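Local coordinates for galactose-binding-like protein (PDB 7M1B), which is a SusE-like protein of Bacteroides thetaiotaomicron that probably binds carbohydrate and may contribute to its breakdown, at residues A[109-112]-A[113-117]; A[295-298]-A[299-303]. One frame throughout, in Å; residues are numbered along the deposited sequence.

Interaction 1: residues A[109-112]-A[113-117]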
ATOM      1  N   ALA A 109      27.572  10.483 -15.726  1.00 46.82           N
ATOM      2  CA  ALA A 109      26.350  10.097 -15.010  1.00 39.49           C
ATOM      3  C   ALA A 109      25.634  11.313 -14.431  1.00 41.66           C
ATOM      4  O   ALA A 109      24.395  11.354 -14.499  1.00 40.04           O
ATOM      5  CB  ALA A 109      26.603   8.999 -13.983  1.00 36.41           C
ATOM      6  N   TYR A 110      26.372  12.320 -13.924  1.00 40.14           N
ATOM      7  CA  TYR A 110      25.636  13.382 -13.217  1.00 40.95           C
ATOM      8  C   TYR A 110      24.784  14.235 -14.182  1.00 42.42           C
ATOM      9  O   TYR A 110      23.760  14.865 -13.827  1.00 41.90           O
ATOM     10  CB  TYR A 110      26.604  14.204 -12.355  1.00 47.07           C
ATOM     11  CG  TYR A 110      27.409  15.225 -13.119  1.00 41.35           C
ATOM     12  CD1 TYR A 110      28.476  14.858 -13.946  1.00 46.75           C
ATOM     13  CD2 TYR A 110      27.109  16.569 -12.977  1.00 37.06           C
ATOM     14  CE1 TYR A 110      29.165  15.825 -14.666  1.00 38.39           C
ATOM     15  CE2 TYR A 110      27.780  17.546 -13.687  1.00 67.14           C
ATOM     16  CZ  TYR A 110      28.821  17.163 -14.515  1.00 66.92           C
ATOM     17  OH  TYR A 110      29.658  18.167 -15.250  1.00 61.96           O
ATOM     18  N   LEU A 111      25.224  14.248 -15.446  1.00 44.10           N
ATOM     19  CA  LEU A 111      24.574  15.015 -16.496  1.00 42.97           C
ATOM     20  C   LEU A 111      23.330  14.276 -16.985  1.00 42.20           C
ATOM     21  O   LEU A 111      22.266  14.894 -17.146  1.00 40.52           O
ATOM     22  CB  LEU A 111      25.579  15.248 -17.641  1.00 47.37           C
ATOM     23  CG  LEU A 111      26.558  16.411 -17.453  1.00 61.34           C
ATOM     24  CD1 LEU A 111      27.413  16.622 -18.705  1.00 63.51           C
ATOM     25  CD2 LEU A 111      25.822  17.704 -17.089  1.00 60.94           C
ATOM     26  N   THR A 112      23.477  12.971 -17.260  1.00 35.31           N
ATOM     27  CA  THR A 112      22.327  12.157 -17.625  1.00 37.80           C
ATOM     28  C   THR A 112      21.313  12.227 -16.491  1.00 38.79           C
ATOM     29  O   THR A 112      20.118  12.348 -16.765  1.00 40.57           O
ATOM     30  CB  THR A 112      22.706  10.693 -17.880  1.00 37.84           C
ATOM     31  OG1 THR A 112      23.489  10.710 -19.069  1.00 42.26           O
ATOM     32  CG2 THR A 112      21.516   9.797 -18.154  1.00 44.51           C
ATOM     33  N   ALA A 113      21.817  12.232 -15.244  1.00 35.33           N
ATOM     34  CA  ALA A 113      20.891  12.257 -14.107  1.00 40.13           C
ATOM     35  C   ALA A 113      20.023  13.519 -14.074  1.00 39.99           C
ATOM     36  O   ALA A 113      18.826  13.422 -13.885  1.00 39.60           O
ATOM     37  CB  ALA A 113      21.599  12.076 -12.780  1.00 38.21           C
ATOM     38  N   ILE A 114      20.652  14.688 -14.252  1.00 36.94           N
ATOM     39  CA  ILE A 114      19.910  15.955 -14.220  1.00 36.46           C
ATOM     40  C   ILE A 114      19.009  16.102 -15.460  1.00 35.63           C
ATOM     41  O   ILE A 114      17.908  16.653 -15.374  1.00 43.76           O
ATOM     42  CB  ILE A 114      20.841  17.171 -14.003  1.00 42.38           C
ATOM     43  CG1 ILE A 114      20.125  18.354 -13.341  1.00 49.43           C
ATOM     44  CG2 ILE A 114      21.477  17.614 -15.327  1.00 39.33           C
ATOM     45  CD1 ILE A 114      19.655  18.132 -11.912  1.00 41.99           C
ATOM     46  N   GLU A 115      19.448  15.527 -16.596  1.00 40.33           N
ATOM     47  CA  GLU A 115      18.739  15.675 -17.861  1.00 41.85           C
ATOM     48  C   GLU A 115      17.470  14.823 -17.937  1.00 46.05           C
ATOM     49  O   GLU A 115      16.461  15.248 -18.510  1.00 49.96           O
ATOM     50  CB  GLU A 115      19.661  15.571 -19.069  1.00 49.02           C
ATOM     51  CG  GLU A 115      20.596  16.760 -19.142  1.00 52.87           C
ATOM     52  CD  GLU A 115      21.617  16.692 -20.269  1.00 61.46           C
ATOM     53  OE1 GLU A 115      21.331  15.982 -21.294  1.00 61.62           O
ATOM     54  OE2 GLU A 115      22.745  17.314 -20.093  1.00 72.15           O
ATOM     55  N   GLU A 116      17.498  13.646 -17.308  1.00 37.16           N
ATOM     56  CA  GLU A 116      16.404  12.693 -17.358  1.00 38.54           C
ATOM     57  C   GLU A 116      15.530  12.773 -16.093  1.00 36.14           C
ATOM     58  O   GLU A 116      14.660  11.921 -15.924  1.00 39.39           O
ATOM     59  CB  GLU A 116      16.969  11.283 -17.535  1.00 44.95           C
ATOM     60  CG  GLU A 116      17.743  11.120 -18.850  1.00 36.76           C
ATOM     61  CD  GLU A 116      16.795  11.174 -20.037  1.00 61.20           C
ATOM     62  OE1 GLU A 116      15.683  10.559 -19.973  1.00 51.89           O
ATOM     63  OE2 GLU A 116      17.155  11.857 -21.010  1.00 77.26           O
ATOM     64  N   ILE A 117      15.770  13.751 -15.202  1.00 32.39           N
ATOM     65  CA  ILE A 117      15.157  13.748 -13.877  1.00 32.46           C
ATOM     66  C   ILE A 117      13.675  14.025 -14.066  1.00 37.72           C
ATOM     67  O   ILE A 117      13.330  14.753 -15.019  1.00 36.64           O
ATOM     68  CB  ILE A 117      15.838  14.768 -12.924  1.00 32.31           C
ATOM     69  CG1 ILE A 117      15.515  14.438 -11.419  1.00 32.49           C
ATOM     70  CG2 ILE A 117      15.597  16.260 -13.282  1.00 41.67           C
ATOM     71  CD1 ILE A 117      16.244  15.371 -10.451  1.00 40.00           C
TER

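Interaction 2: residues A[295-298]-A[299-303]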
ATOM      1  N   TRP A 295      -1.427  -5.660  -4.191  1.00 18.39           N
ATOM      2  CA  TRP A 295      -1.043  -5.436  -5.573  1.00 17.44           C
ATOM      3  C   TRP A 295      -2.101  -4.587  -6.238  1.00 16.02           C
ATOM      4  O   TRP A 295      -3.279  -4.542  -5.794  1.00 16.88           O
ATOM      5  CB  TRP A 295      -0.982  -6.818  -6.274  1.00 18.09           C
ATOM      6  CG  TRP A 295       0.220  -7.640  -5.853  1.00 18.35           C
ATOM      7  CD1 TRP A 295       0.469  -8.222  -4.623  1.00 18.77           C
ATOM      8  CD2 TRP A 295       1.385  -7.927  -6.673  1.00 19.60           C
ATOM      9  NE1 TRP A 295       1.665  -8.888  -4.647  1.00 19.53           N
ATOM     10  CE2 TRP A 295       2.223  -8.764  -5.899  1.00 21.20           C
ATOM     11  CE3 TRP A 295       1.716  -7.724  -8.022  1.00 20.24           C
ATOM     12  CZ2 TRP A 295       3.475  -9.231  -6.375  1.00 21.72           C
ATOM     13  CZ3 TRP A 295       2.941  -8.174  -8.496  1.00 21.57           C
ATOM     14  CH2 TRP A 295       3.791  -8.953  -7.696  1.00 24.32           C
ATOM     15  N   GLY A 296      -1.727  -3.941  -7.331  1.00 19.30           N
ATOM     16  CA  GLY A 296      -2.764  -3.132  -7.994  1.00 19.25           C
ATOM     17  C   GLY A 296      -2.522  -2.964  -9.492  1.00 16.49           C
ATOM     18  O   GLY A 296      -1.391  -3.168  -9.973  1.00 18.10           O
ATOM     19  N   ARG A 297      -3.512  -2.427 -10.221  1.00 16.64           N
ATOM     20  CA  ARG A 297      -3.336  -1.958 -11.590  1.00 16.87           C
ATOM     21  C   ARG A 297      -4.390  -0.907 -11.912  1.00 16.63           C
ATOM     22  O   ARG A 297      -5.479  -0.868 -11.292  1.00 18.86           O
ATOM     23  CB  ARG A 297      -3.437  -3.162 -12.535  1.00 18.08           C
ATOM     24  CG  ARG A 297      -4.775  -3.893 -12.545  1.00 18.25           C
ATOM     25  CD  ARG A 297      -4.728  -5.210 -13.339  1.00 19.88           C
ATOM     26  NE  ARG A 297      -4.438  -4.983 -14.747  1.00 20.17           N
ATOM     27  CZ  ARG A 297      -3.981  -5.936 -15.557  1.00 20.70           C
ATOM     28  NH1 ARG A 297      -3.817  -7.181 -15.105  1.00 21.54           N
ATOM     29  NH2 ARG A 297      -3.773  -5.631 -16.838  1.00 24.27           N
ATOM     30  N   SER A 298      -4.114  -0.088 -12.942  1.00 19.78           N
ATOM     31  CA  SER A 298      -5.087   0.931 -13.304  1.00 21.14           C
ATOM     32  C   SER A 298      -6.040   0.478 -14.415  1.00 21.15           C
ATOM     33  O   SER A 298      -7.133   1.042 -14.534  1.00 27.43           O
ATOM     34  CB  SER A 298      -4.471   2.254 -13.702  1.00 22.06           C
ATOM     35  OG  SER A 298      -3.508   2.015 -14.745  1.00 24.76           O
ATOM     36  N   ASP A 299      -5.616  -0.516 -15.207  1.00 21.40           N
ATOM     37  CA  ASP A 299      -6.371  -0.983 -16.363  1.00 22.35           C
ATOM     38  C   ASP A 299      -7.111  -2.289 -16.022  1.00 21.18           C
ATOM     39  O   ASP A 299      -6.857  -2.926 -14.988  1.00 19.51           O
ATOM     40  CB  ASP A 299      -5.420  -1.167 -17.554  1.00 22.59           C
ATOM     41  CG  ASP A 299      -4.382  -2.282 -17.320  1.00 23.53           C
ATOM     42  OD1 ASP A 299      -3.903  -2.394 -16.255  1.00 24.84           O
ATOM     43  OD2 ASP A 299      -4.217  -3.136 -18.187  1.00 29.55           O
ATOM     44  N   LEU A 300      -8.135  -2.596 -16.820  1.00 20.85           N
ATOM     45  CA  LEU A 300      -8.971  -3.783 -16.606  1.00 20.35           C
ATOM     46  C   LEU A 300      -8.119  -5.052 -16.436  1.00 20.01           C
ATOM     47  O   LEU A 300      -7.319  -5.430 -17.313  1.00 21.42           O
ATOM     48  CB  LEU A 300      -9.937  -3.914 -17.786  1.00 23.60           C
ATOM     49  CG  LEU A 300     -11.187  -4.765 -17.560  1.00 24.40           C
ATOM     50  CD1 LEU A 300     -12.183  -4.070 -16.628  1.00 26.67           C
ATOM     51  CD2 LEU A 300     -11.780  -5.235 -18.889  1.00 26.42           C
ATOM     52  N   PRO A 301      -8.306  -5.800 -15.335  1.00 19.90           N
ATOM     53  CA  PRO A 301      -7.712  -7.137 -15.192  1.00 19.16           C
ATOM     54  C   PRO A 301      -8.225  -8.091 -16.260  1.00 19.91           C
ATOM     55  O   PRO A 301      -9.354  -7.956 -16.709  1.00 21.99           O
ATOM     56  CB  PRO A 301      -8.219  -7.632 -13.822  1.00 20.90           C
ATOM     57  CG  PRO A 301      -8.501  -6.302 -13.070  1.00 20.49           C
ATOM     58  CD  PRO A 301      -9.132  -5.461 -14.149  1.00 19.07           C
ATOM     59  N   SER A 302      -7.386  -9.061 -16.595  1.00 18.93           N
ATOM     60  CA  SER A 302      -7.848 -10.233 -17.349  1.00 19.37           C
ATOM     61  C   SER A 302      -8.740 -11.111 -16.455  1.00 20.60           C
ATOM     62  O   SER A 302      -8.430 -11.339 -15.269  1.00 18.66           O
ATOM     63  CB  SER A 302      -6.688 -11.040 -18.021  1.00 23.70           C
ATOM     64  OG  SER A 302      -5.844 -11.585 -17.030  1.00 24.37           O
ATOM     65  N   SER A 303      -9.799 -11.636 -17.059  1.00 21.72           N
ATOM     66  CA  SER A 303     -10.829 -12.409 -16.329  1.00 20.97           C
ATOM     67  C   SER A 303     -10.276 -13.712 -15.733  1.00 18.84           C
ATOM     68  O   SER A 303     -10.777 -14.190 -14.721  1.00 20.98           O
ATOM     69  CB  SER A 303     -12.065 -12.674 -17.220  1.00 21.81           C
ATOM     70  OG  SER A 303     -11.668 -13.545 -18.288  1.00 27.79           O
TER
HETATM   71  O   HOH W   1      -3.515 -10.074 -16.945  1.00 31.78           O

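Interaction 1: residues A[109-112]-A[113-117]
Tyr110, whose carbonyl oxygen takes the N-H of Ile114, also supplies the aromatic ring of this helical turn: CG of Leu111 sits 3.8 Å above one ring face of Tyr110, displaced toward the rim. The peptide carbonyls are the flat groups that meet across the turn, each through a backbone hydrogen bond from four residues on. Ala109 O receives Ala113 N at 2.8 Å, Tyr110 O receives Ile114 N at 3.1 Å, Leu111 O receives Glu115 N, and Thr112 O receives Glu116 N at 3.0 Å. The aliphatic atoms follow the same oxygens. Ile114 carries CG1 anti to its backbone N (chi1 -154°), which folds CG2 back over the helix until it lies 3.4 Å from Leu111 O. Glu115 CG rests 3.2 Å from the same Leu111 O, and CG2 of Thr112 meets CG of Glu116 at 4.1 Å, one chain slanting across the other.

This is the short helix 109-115, running out at Glu116, the first residue to leave helical geometry. It packs by Ala113 and Ile114 on strands 138-144 and 176-183 of a two-sheet sandwich whose strand order resembles that of fibronectin type III domains, while Ala113 O bonds Thr130 OG1 of strand 125-131. The acidic pair sits at the exposed C-terminal end, where the helix carbonyls gather. Glu115 OE2 is 3.8 Å from Leu111 O without bonding it. Negative carboxylates beside the carbonyl end of a helix are, if anything, slightly disfavoured by its dipole; the bonds found within the turn are all main-chain ones, with Ala113 and Ile114 buried against the sheets.

Interaction 2: residues A[295-298]-A[299-303]
Arg297 and Asp299 clasp each other across the turn that follows strand 292-297. The arginine presents its NE side: NE reaches Asp299 OD1 at 3.0 Å, and NH2 reaches Asp299 OD2 at 2.9 Å along a nearly straight line (166° at the hydrogen), forming a side-on salt bridge with one nitrogen to each oxygen. Both oxygens lie close to the guanidinium plane. The carboxylate, though, is turned 40° against it, with OD2 met on its syn side and OD1 from above its plane. NE also makes a weak bond to Asp299 O, so the aspartate holds it by both side chain and main chain. The chain bends at chi3 (-63°), turning the guanidinium alongside the loop, in the direction the loop runs; one face then takes Leu300 O, 3.4 Å above its plane, and Pro301 CA, while Arg297 CD packs 3.9 Å from Pro301 CG. The N-H of Asp299 is buried here with no partner in the model.

The fold is consistent with the beta-sandwich of galactose-binding-like domains. Arg297 is at the end of an inner strand, bonded through its backbone to Arg353 and Tyr354 of strand 352-362, and Trp310 adds a cation-pi contact. A leucine in place of the arginine removes both nitrogens that hold Asp299, and its carboxylate would probably be left without a charged mate and free to turn.

Outward, the packing thins. Ser298 and Leu300 are exposed and set off away from the facing segment, although Leu300 still rests on Phe213 and Tyr354. At the far end NH1 has a weak bond to Asp308 O and another weak one, 3.4 Å long, to a water; that water donates to Ser302 OG at 2.8 Å, and the same hydroxyl is bonded to Asp304.

How the interactions relate
Interactions 1 and 2 belong to different parts of the chain, in series: the helical turn at 109-117 closes well before the strand end at 295-303 begins. Their centres are 33 Å apart and their nearest atoms about 21 Å, so neither touches the other. The first lies in a sandwich resembling fibronectin type III domains, the second in one consistent with a galactose-binding-like fold, and interaction 2 lies nearer the middle of the chain (its centre 15 Å from that of the chain, against 29 Å for interaction 1). No bound sugar or catalytic residue is identified near either one.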